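Local coordinates for uncharacterized protein (Bacteroides thetaiotaomicron, PDB 3KZT) that is of unknown function but carries a DUF3828 domain and is probably made as a bacterial lipoprotein, at residues I81-D86 / R119-P124; M92-V97 / N108-K113. All blocks are in the same frame, centred on the assembly; numbering follows the deposited sequence.

Contact 1 of 2, residues I81-D86 / R119-P124; sequences IIRAQD and RAVSIP. With SO4 (sulfate ion), chain F; EDO (1,2-ethanediol), chain D.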
loop_
_atom_site.group_PDB
_atom_site.type_symbol
_atom_site.label_atom_id
_atom_site.label_comp_id
_atom_site.label_asym_id
_atom_site.label_seq_id
_atom_site.Cartn_x
_atom_site.Cartn_y
_atom_site.Cartn_z
ATOM N N ILE A 81 3.470 16.266 1.345
ATOM C CA ILE A 81 4.035 14.918 1.504
ATOM C C ILE A 81 4.164 14.225 0.133
ATOM O O ILE A 81 5.197 13.638 -0.162
ATOM C CB ILE A 81 3.181 14.034 2.472
ATOM C CG1 ILE A 81 3.197 14.608 3.908
ATOM C CG2 ILE A 81 3.727 12.582 2.511
ATOM C CD1 ILE A 81 2.210 13.936 4.841
ATOM N N ILE A 82 3.107 14.328 -0.692
ATOM C CA ILE A 82 3.071 13.750 -2.082
ATOM C C ILE A 82 3.274 14.784 -3.230
ATOM O O ILE A 82 3.408 14.382 -4.404
ATOM C CB ILE A 82 1.748 12.913 -2.355
ATOM C CG1 ILE A 82 0.465 13.746 -2.161
ATOM C CG2 ILE A 82 1.696 11.694 -1.444
ATOM C CD1 ILE A 82 -0.799 13.075 -2.649
ATOM N N ARG A 83 3.311 16.091 -2.893
ATOM C CA ARG A 83 3.379 17.196 -3.888
ATOM C C ARG A 83 2.275 17.042 -4.941
ATOM O O ARG A 83 2.531 17.056 -6.156
ATOM C CB ARG A 83 4.776 17.300 -4.516
ATOM C CG ARG A 83 5.823 17.684 -3.533
ATOM C CD ARG A 83 7.157 17.823 -4.188
ATOM N NE ARG A 83 8.161 18.318 -3.243
ATOM C CZ ARG A 83 9.422 18.660 -3.553
ATOM N NH1 ARG A 83 9.891 18.565 -4.815
ATOM N NH2 ARG A 83 10.237 19.106 -2.585
ATOM N N ALA A 84 1.055 16.859 -4.445
ATOM C CA ALA A 84 -0.113 16.627 -5.281
ATOM C C ALA A 84 -1.356 16.805 -4.426
ATOM O O ALA A 84 -1.258 16.850 -3.197
ATOM C CB ALA A 84 -0.076 15.240 -5.855
ATOM N N GLN A 85 -2.508 16.932 -5.075
ATOM C CA GLN A 85 -3.804 16.998 -4.372
ATOM C C GLN A 85 -4.323 15.602 -4.011
ATOM O O GLN A 85 -4.961 15.418 -2.977
ATOM C CB GLN A 85 -4.855 17.684 -5.237
ATOM C CG GLN A 85 -4.564 19.148 -5.541
ATOM C CD GLN A 85 -5.720 19.849 -6.269
ATOM O OE1 GLN A 85 -6.849 19.354 -6.299
ATOM N NE2 GLN A 85 -5.436 21.009 -6.845
ATOM N N ASP A 86 -4.089 14.644 -4.908
ATOM C CA ASP A 86 -4.575 13.290 -4.771
ATOM C C ASP A 86 -3.568 12.367 -5.482
ATOM O O ASP A 86 -2.654 12.851 -6.183
ATOM C CB ASP A 86 -5.972 13.208 -5.438
ATOM C CG ASP A 86 -6.837 12.081 -4.910
ATOM O OD1 ASP A 86 -6.336 11.147 -4.234
ATOM O OD2 ASP A 86 -8.050 12.130 -5.185
ATOM N N ARG A 119 4.139 13.037 -14.320
ATOM C CA ARG A 119 5.031 13.960 -13.604
ATOM C C ARG A 119 5.970 13.211 -12.627
ATOM O O ARG A 119 5.503 12.463 -11.760
ATOM C CB ARG A 119 4.163 14.985 -12.847
ATOM C CG ARG A 119 4.944 16.030 -12.070
ATOM C CD ARG A 119 4.115 17.261 -11.770
ATOM N NE ARG A 119 2.938 16.987 -10.924
ATOM C CZ ARG A 119 2.933 16.878 -9.579
ATOM N NH1 ARG A 119 4.065 17.005 -8.839
ATOM N NH2 ARG A 119 1.767 16.640 -8.940
ATOM N N ALA A 120 7.283 13.412 -12.787
ATOM C CA ALA A 120 8.283 12.837 -11.874
ATOM C C ALA A 120 8.284 13.680 -10.587
ATOM O O ALA A 120 8.493 14.888 -10.653
ATOM C CB ALA A 120 9.643 12.860 -12.511
ATOM N N VAL A 121 8.015 13.046 -9.442
ATOM C CA VAL A 121 7.992 13.731 -8.125
ATOM C C VAL A 121 9.220 13.264 -7.332
ATOM O O VAL A 121 9.558 12.073 -7.373
ATOM C CB VAL A 121 6.696 13.428 -7.359
ATOM C CG1 VAL A 121 6.672 14.171 -6.026
ATOM C CG2 VAL A 121 5.479 13.842 -8.205
ATOM N N SER A 122 9.879 14.222 -6.643
ATOM C CA SER A 122 11.095 13.971 -5.867
ATOM C C SER A 122 11.103 14.851 -4.597
ATOM O O SER A 122 11.443 16.037 -4.664
ATOM C CB SER A 122 12.321 14.253 -6.736
ATOM O OG SER A 122 13.514 14.067 -6.017
ATOM N N ILE A 123 10.716 14.254 -3.449
ATOM C CA ILE A 123 10.657 14.945 -2.150
ATOM C C ILE A 123 11.894 14.589 -1.281
ATOM O O ILE A 123 12.057 13.410 -0.900
ATOM C CB ILE A 123 9.356 14.547 -1.322
ATOM C CG1 ILE A 123 8.068 14.735 -2.149
ATOM C CG2 ILE A 123 9.271 15.365 -0.021
ATOM C CD1 ILE A 123 7.573 13.457 -2.827
ATOM N N PRO A 124 12.778 15.589 -0.980
ATOM C CA PRO A 124 13.810 15.296 0.014
ATOM C C PRO A 124 13.150 15.231 1.406
ATOM O O PRO A 124 12.339 16.125 1.734
ATOM C CB PRO A 124 14.758 16.508 -0.077
ATOM C CG PRO A 124 14.323 17.276 -1.303
ATOM C CD PRO A 124 12.908 16.965 -1.498
HETATM S S SO4 F . 13.240 20.191 -3.641
HETATM O O1 SO4 F . 12.796 20.292 -2.249
HETATM O O2 SO4 F . 12.678 19.000 -4.269
HETATM O O3 SO4 F . 14.700 20.105 -3.677
HETATM O O4 SO4 F . 12.800 21.377 -4.377
HETATM C C1 EDO D . -0.655 16.453 -11.831
HETATM O O1 EDO D . 0.197 17.246 -12.659
HETATM C C2 EDO D . -0.045 15.071 -11.626
HETATM O O2 EDO D . 0.208 14.425 -12.874
HETATM O O HOH W 1 9.352 16.926 -7.349
#

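Contact 2 of 2, residues M92-V97 / N108-K113; sequences MKTLSV and NYTSAK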
loop_
_atom_site.group_PDB
_atom_site.type_symbol
_atom_site.label_atom_id
_atom_site.label_comp_id
_atom_site.label_asym_id
_atom_site.label_seq_id
_atom_site.Cartn_x
_atom_site.Cartn_y
_atom_site.Cartn_z
HETATM N N MSE A 92 1.935 4.956 -6.390
HETATM C CA MSE A 92 2.842 4.327 -5.395
HETATM C C MSE A 92 3.547 3.069 -5.824
HETATM O O MSE A 92 4.520 2.699 -5.185
HETATM C CB MSE A 92 2.167 4.114 -4.044
HETATM C CG MSE A 92 2.000 5.347 -3.264
HETATM SE SE MSE A 92 3.592 6.366 -2.857
HETATM C CE MSE A 92 2.785 8.162 -2.947
ATOM N N LYS A 93 3.086 2.414 -6.905
ATOM C CA LYS A 93 3.806 1.244 -7.440
ATOM C C LYS A 93 5.205 1.642 -7.981
ATOM O O LYS A 93 6.101 0.804 -8.028
ATOM C CB LYS A 93 2.970 0.472 -8.479
ATOM C CG LYS A 93 1.880 -0.416 -7.825
ATOM C CD LYS A 93 1.231 -1.388 -8.817
ATOM C CE LYS A 93 0.060 -0.763 -9.564
ATOM N NZ LYS A 93 -1.159 -0.656 -8.705
ATOM N N THR A 94 5.381 2.929 -8.358
ATOM C CA THR A 94 6.686 3.487 -8.782
ATOM C C THR A 94 7.511 4.094 -7.604
ATOM O O THR A 94 8.528 4.754 -7.853
ATOM C CB THR A 94 6.490 4.618 -9.856
ATOM O OG1 THR A 94 5.848 5.755 -9.251
ATOM C CG2 THR A 94 5.666 4.119 -11.016
ATOM N N LEU A 95 7.083 3.887 -6.341
ATOM C CA LEU A 95 7.794 4.439 -5.181
ATOM C C LEU A 95 9.214 3.867 -5.086
ATOM O O LEU A 95 9.414 2.664 -5.217
ATOM C CB LEU A 95 7.046 4.148 -3.864
ATOM C CG LEU A 95 7.651 4.708 -2.554
ATOM C CD1 LEU A 95 7.644 6.217 -2.592
ATOM C CD2 LEU A 95 6.886 4.177 -1.345
ATOM N N SER A 96 10.174 4.759 -4.863
ATOM C CA SER A 96 11.591 4.418 -4.757
ATOM C C SER A 96 12.204 5.433 -3.800
ATOM O O SER A 96 12.093 6.627 -4.038
ATOM C CB SER A 96 12.242 4.529 -6.134
ATOM O OG SER A 96 13.616 4.239 -6.093
ATOM N N VAL A 97 12.804 4.950 -2.704
ATOM C CA VAL A 97 13.472 5.801 -1.718
ATOM C C VAL A 97 14.965 5.507 -1.749
ATOM O O VAL A 97 15.360 4.353 -1.929
ATOM C CB VAL A 97 12.938 5.576 -0.297
ATOM C CG1 VAL A 97 13.534 6.633 0.667
ATOM C CG2 VAL A 97 11.412 5.650 -0.285
ATOM N N ASN A 108 11.129 9.206 -4.364
ATOM C CA ASN A 108 10.812 9.330 -5.797
ATOM C C ASN A 108 9.601 8.499 -6.173
ATOM O O ASN A 108 9.486 7.351 -5.736
ATOM C CB ASN A 108 11.997 8.865 -6.636
ATOM C CG ASN A 108 13.219 9.722 -6.428
ATOM O OD1 ASN A 108 13.225 10.890 -6.782
ATOM N ND2 ASN A 108 14.274 9.138 -5.829
ATOM N N TYR A 109 8.688 9.088 -6.963
ATOM C CA TYR A 109 7.536 8.366 -7.542
ATOM C C TYR A 109 6.995 9.162 -8.748
ATOM O O TYR A 109 7.128 10.378 -8.800
ATOM C CB TYR A 109 6.417 8.093 -6.498
ATOM C CG TYR A 109 5.399 9.215 -6.303
ATOM C CD1 TYR A 109 5.627 10.240 -5.400
ATOM C CD2 TYR A 109 4.178 9.224 -7.025
ATOM C CE1 TYR A 109 4.685 11.272 -5.220
ATOM C CE2 TYR A 109 3.251 10.237 -6.859
ATOM C CZ TYR A 109 3.501 11.251 -5.952
ATOM O OH TYR A 109 2.574 12.241 -5.793
ATOM N N THR A 110 6.390 8.455 -9.696
ATOM C CA THR A 110 5.813 9.055 -10.888
ATOM C C THR A 110 4.302 9.248 -10.666
ATOM O O THR A 110 3.574 8.267 -10.444
ATOM C CB THR A 110 6.052 8.164 -12.101
ATOM O OG1 THR A 110 7.455 7.923 -12.224
ATOM C CG2 THR A 110 5.543 8.825 -13.372
ATOM N N SER A 111 3.854 10.503 -10.684
ATOM C CA SER A 111 2.426 10.841 -10.579
ATOM C C SER A 111 1.790 10.727 -11.968
ATOM O O SER A 111 2.364 11.233 -12.941
ATOM C CB SER A 111 2.254 12.268 -10.090
ATOM O OG SER A 111 0.888 12.588 -10.018
ATOM N N ALA A 112 0.612 10.087 -12.041
ATOM C CA ALA A 112 -0.156 9.894 -13.294
ATOM C C ALA A 112 0.655 9.190 -14.393
ATOM O O ALA A 112 0.691 9.642 -15.545
ATOM C CB ALA A 112 -0.712 11.223 -13.789
ATOM N N LYS A 113 1.297 8.084 -14.015
ATOM C CA LYS A 113 2.171 7.329 -14.914
ATOM C C LYS A 113 1.415 6.796 -16.140
ATOM O O LYS A 113 0.350 6.173 -16.002
ATOM C CB LYS A 113 2.853 6.186 -14.161
ATOM C CG LYS A 113 3.785 5.352 -15.029
ATOM C CD LYS A 113 4.790 4.608 -14.211
ATOM C CE LYS A 113 5.678 3.739 -15.079
ATOM N NZ LYS A 113 6.538 4.541 -15.981
#

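Contact 1 of 2, residues I81-D86 / R119-P124
The guanidinium of R119 meets the backbone carbonyl of R83 end-on, with both terminal nitrogens on one oxygen: NH2 of R119 lies 2.9 Å from R83 O and NH1 of R119 3.1 Å from the same atom. The carbonyl oxygen sits close to the guanidinium plane, at its edge. A bend at chi3 (62°) turns the R119 head back toward the loop, and its NE donates to an ethanediol O1, probably from the crystallisation liquor. R83 extends from CG to NE and slides past I123 in the opposite direction, with NE of R83 3.7 Å from I123 CG1, while CB of R83 rests 4.0 Å from V121 CG1. In the fold, this lays the irregular 81-86 loop, which follows helix 63-75, beside strand 119-130 of the antiparallel sheet; at R83 and A84 the loop has a G1 beta bulge facing D79. One face of the R83 guanidinium is covered by I123 CA. R83 NH2 hydrogen-bonds T140 OG1, and with NH1 it also holds a sulfate, probably another crystallisation component, at the guanidinium edge. A water links R83 NH1 to S122 N. With an alanine in place of R83, T140 OG1 would probably lose its guanidinium partner and the side of I123 would be left uncovered. Deeper in, I123 CD1 packs 3.6 Å from I81 O, which accepts a hydrogen bond from Y35 OH.

Contact 2 of 2, residues M92-V97 / N108-K113
A beta hairpin of strands 96-101 and 104-111 begins here, at the edge of the antiparallel sheet, where the short 3-10 segment 92-94 leads into the first strand. S96 and N108 form an antiparallel hydrogen-bonded pair: S96 N reaches N108 O at 2.8 Å, and N108 N returns to S96 O. Just before the strand, L95 adds a CA-H...O contact to that same N108 O. T94 then takes over with its side chain. Its OG1, placed between the backbone N and the carbonyl carbon (chi1 68°), accepts from T110 N at 2.8 Å in a nearly straight bond (167°), and the hydroxyl is also hydrogen-bonded to D91 O. The same oxygen lies at the edge of the Y109 ring, near its plane. K113 crosses T94 obliquely, though how closely its CD approaches T94 CG2 is doubtful. One face of the Y109 ring takes the selenomethionine M92, a Met-aromatic contact led by the methyl: SE is the farther atom, while CE of M92 stands 4.1 Å from the centroid of the Y109 ring, almost on the normal.

Strands 104-111 and 119-130 are neighbours in one sheet, and each contact uses one of them, so the two sites, with centres about 9 Å apart, are directly joined. Y109 is shared by the two contacts: its ring belongs to contact 2, yet its hydroxyl bonds to I82 O in the loop of contact 1, and backbone bonds pair Y109 with V121 and S111 with R119. Contact 1 is partly buried, with I81, I82, V121 and I123 inside and two arginines toward the solvent side; no backbone pairing joins its two segments. Contact 2 lies at the surface and combines backbone pairing with a threonine hydroxyl. From its 92-97 segment, K93 NZ forms a salt bridge to D33 of the second subunit.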